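Local coordinates for protein oligoribonuclease (Colwellia psychrerythraea, PDB 6A4D) that probably acts as a 3'-to-5' exoribonuclease, hydrolysing very short RNA oligonucleotides into mononucleotides as a homodimer of the DEDD exonuclease family, at residues 108-113 with 136-141. The protein carries 1 engineered substitution. Numbering follows the deposited sequence.
With 9RC (5'-O-[(S)-hydroxy(4-nitrophenoxy)phosphoryl]thymidine), chain C.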
loop_
_atom_site.group_PDB
_atom_site.type_symbol
_atom_site.label_atom_id
_atom_site.label_comp_id
_atom_site.label_asym_id
_atom_site.label_seq_id
_atom_site.Cartn_x
_atom_site.Cartn_y
_atom_site.Cartn_z
ATOM N N CYS A 108 5.077 -7.663 1.963
ATOM C CA CYS A 108 4.860 -7.501 3.405
ATOM C C CYS A 108 5.844 -6.603 4.088
ATOM O O CYS A 108 7.011 -6.568 3.754
ATOM C CB CYS A 108 4.881 -8.846 4.178
ATOM S SG CYS A 108 3.800 -10.121 3.513
ATOM N N GLY A 109 5.318 -5.772 4.976
ATOM C CA GLY A 109 6.121 -4.799 5.762
ATOM C C GLY A 109 5.406 -3.569 6.181
ATOM O O GLY A 109 4.209 -3.424 6.023
ATOM N N ASN A 110 6.140 -2.625 6.740
ATOM C CA ASN A 110 5.509 -1.399 7.218
ATOM C C ASN A 110 5.519 -0.417 6.042
ATOM O O ASN A 110 6.546 -0.233 5.456
ATOM C CB ASN A 110 6.312 -0.795 8.379
ATOM C CG ASN A 110 6.037 -1.475 9.715
ATOM O OD1 ASN A 110 6.782 -2.351 10.149
ATOM N ND2 ASN A 110 5.004 -1.015 10.405
ATOM N N SER A 111 4.404 0.244 5.752
ATOM C CA SER A 111 4.300 1.200 4.628
ATOM C C SER A 111 4.978 0.623 3.385
ATOM O O SER A 111 5.733 1.299 2.634
ATOM C CB SER A 111 4.833 2.591 5.019
ATOM O OG SER A 111 3.875 3.256 5.807
ATOM N N ILE A 112 4.635 -0.638 3.150
ATOM C CA ILE A 112 5.266 -1.431 2.107
ATOM C C ILE A 112 4.940 -0.937 0.663
ATOM O O ILE A 112 5.731 -1.174 -0.262
ATOM C CB ILE A 112 4.920 -2.924 2.309
ATOM C CG1 ILE A 112 5.796 -3.864 1.493
ATOM C CG2 ILE A 112 3.461 -3.179 1.924
ATOM C CD1 ILE A 112 7.265 -3.831 1.802
ATOM N N GLY A 113 3.794 -0.286 0.497
ATOM C CA GLY A 113 3.355 0.373 -0.752
ATOM C C GLY A 113 4.450 1.315 -1.237
ATOM O O GLY A 113 4.755 1.399 -2.465
ATOM N N ASP A 136 0.444 -4.677 4.835
ATOM C CA ASP A 136 1.020 -3.475 5.371
ATOM C C ASP A 136 0.745 -3.427 6.877
ATOM O O ASP A 136 -0.347 -3.169 7.269
ATOM C CB ASP A 136 0.415 -2.252 4.630
ATOM C CG ASP A 136 1.069 -0.927 5.034
ATOM O OD1 ASP A 136 1.871 -0.915 5.990
ATOM O OD2 ASP A 136 0.722 0.129 4.426
ATOM N N VAL A 137 1.787 -3.603 7.686
ATOM C CA VAL A 137 1.703 -3.726 9.095
ATOM C C VAL A 137 1.275 -2.344 9.718
ATOM O O VAL A 137 0.595 -2.289 10.776
ATOM C CB VAL A 137 3.059 -4.230 9.633
ATOM C CG1 VAL A 137 3.146 -4.112 11.161
ATOM C CG2 VAL A 137 3.295 -5.668 9.167
ATOM N N SER A 138 1.604 -1.265 9.007
ATOM C CA SER A 138 1.227 0.076 9.423
ATOM C C SER A 138 -0.247 0.347 9.249
ATOM O O SER A 138 -0.746 1.206 9.918
ATOM C CB SER A 138 2.010 1.139 8.657
ATOM O OG SER A 138 3.367 0.919 8.835
ATOM N N THR A 139 -0.937 -0.394 8.407
ATOM C CA THR A 139 -2.402 -0.371 8.415
ATOM C C THR A 139 -2.896 -0.802 9.758
ATOM O O THR A 139 -3.813 -0.201 10.305
ATOM C CB THR A 139 -2.974 -1.320 7.338
ATOM O OG1 THR A 139 -2.847 -0.675 6.065
ATOM C CG2 THR A 139 -4.434 -1.777 7.605
ATOM N N ILE A 140 -2.272 -1.827 10.313
ATOM C CA ILE A 140 -2.755 -2.420 11.578
ATOM C C ILE A 140 -2.344 -1.473 12.670
ATOM O O ILE A 140 -3.095 -1.260 13.577
ATOM C CB ILE A 140 -2.192 -3.837 11.859
ATOM C CG1 ILE A 140 -2.573 -4.749 10.686
ATOM C CG2 ILE A 140 -2.828 -4.443 13.142
ATOM C CD1 ILE A 140 -1.564 -5.818 10.526
ATOM N N LYS A 141 -1.171 -0.874 12.520
ATOM C CA LYS A 141 -0.807 0.224 13.421
ATOM C C LYS A 141 -1.798 1.383 13.487
ATOM O O LYS A 141 -2.150 1.853 14.576
ATOM C CB LYS A 141 0.573 0.745 13.086
ATOM C CG LYS A 141 1.201 1.487 14.253
ATOM C CD LYS A 141 2.136 2.569 13.746
ATOM C CE LYS A 141 3.243 2.017 12.855
ATOM N NZ LYS A 141 4.191 1.172 13.614
HETATM O OAJ 9RC C . 6.903 7.200 2.647
HETATM C CAE 9RC C . 7.103 8.012 3.554
HETATM N NAI 9RC C . 6.703 9.328 3.385
HETATM C CAL 9RC C . 6.912 10.266 4.404
HETATM O OAS 9RC C . 6.541 11.427 4.202
HETATM C CAT 9RC C . 7.513 9.871 5.609
HETATM C CAU 9RC C . 7.727 10.777 6.661
HETATM C CAF 9RC C . 7.913 8.554 5.743
HETATM N NAB 9RC C . 7.694 7.634 4.694
HETATM C CAA 9RC C . 8.117 6.234 4.791
HETATM O OAC 9RC C . 7.313 5.513 5.688
HETATM C CAD 9RC C . 9.501 6.157 5.383
HETATM C CAH 9RC C . 9.579 4.720 5.707
HETATM O OAK 9RC C . 10.108 4.071 4.581
HETATM C CAG 9RC C . 8.121 4.345 5.919
HETATM C CAR 9RC C . 7.938 4.012 7.363
HETATM O OAQ 9RC C . 6.540 3.850 7.547
HETATM P PAP 9RC C . 5.997 3.531 8.994
HETATM O OAO 9RC C . 4.450 3.182 8.750
HETATM O OAN 9RC C . 6.028 4.811 9.736
HETATM O OAM 9RC C . 7.002 2.405 9.404
HETATM C CAV 9RC C . 7.328 1.579 10.473
HETATM C CAW 9RC C . 8.395 0.622 10.312
HETATM C CAY 9RC C . 8.739 -0.298 11.368
HETATM C CBA 9RC C . 8.040 -0.258 12.615
HETATM N NBB 9RC C . 8.244 -1.072 13.718
HETATM O OBD 9RC C . 8.292 -0.489 15.240
HETATM O OBC 9RC C . 8.271 -2.436 13.535
HETATM C CAZ 9RC C . 7.023 0.696 12.719
HETATM C CAX 9RC C . 6.644 1.602 11.700
HETATM O O HOH W 1 1.229 2.616 5.134
HETATM O O HOH W 2 1.481 0.851 2.230
#
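At the C-terminal ends of two neighbouring parallel strands in the RNase H-like exonuclease fold, 107-109 and 134-136, the chain turns into helices, and S111 and S138 at these junctions offer hydroxyls to the phosphate of the bound thymidine nitrophenyl phosphodiester, which is also hydrogen-bonded to Y132 and R133 of the second subunit. The backbone pairing ends with V137 N donating to G109 O (2.9 Å). At G109 a beta carbon would jam against the preceding carbonyl oxygen, hence a glycine. D136 is the N-cap of helix 137-147: with CG anti to the backbone N (chi1 -174°), OD1 accepts from S138 N and, across the contact, from S111 N (2.8 Å), the donors lying on opposite faces of the carboxylate. An alanine here removes the carboxylate; S138 N would probably lose its cap, S111 N keep at most its weak bond to S138 OG, and the water bridging OD2 to S111 OG lose an acceptor. N110 ND2 donates almost straight to S138 OG (3.0 Å, 167°), in its own amide plane, while OD1 bonds to S170. K141 salt-bridges E173. Small hydroxyl residues suit the phosphate: S138 OG makes an unusually short approach to ligand OAO, and S111 OG donates to it at 3.0 Å.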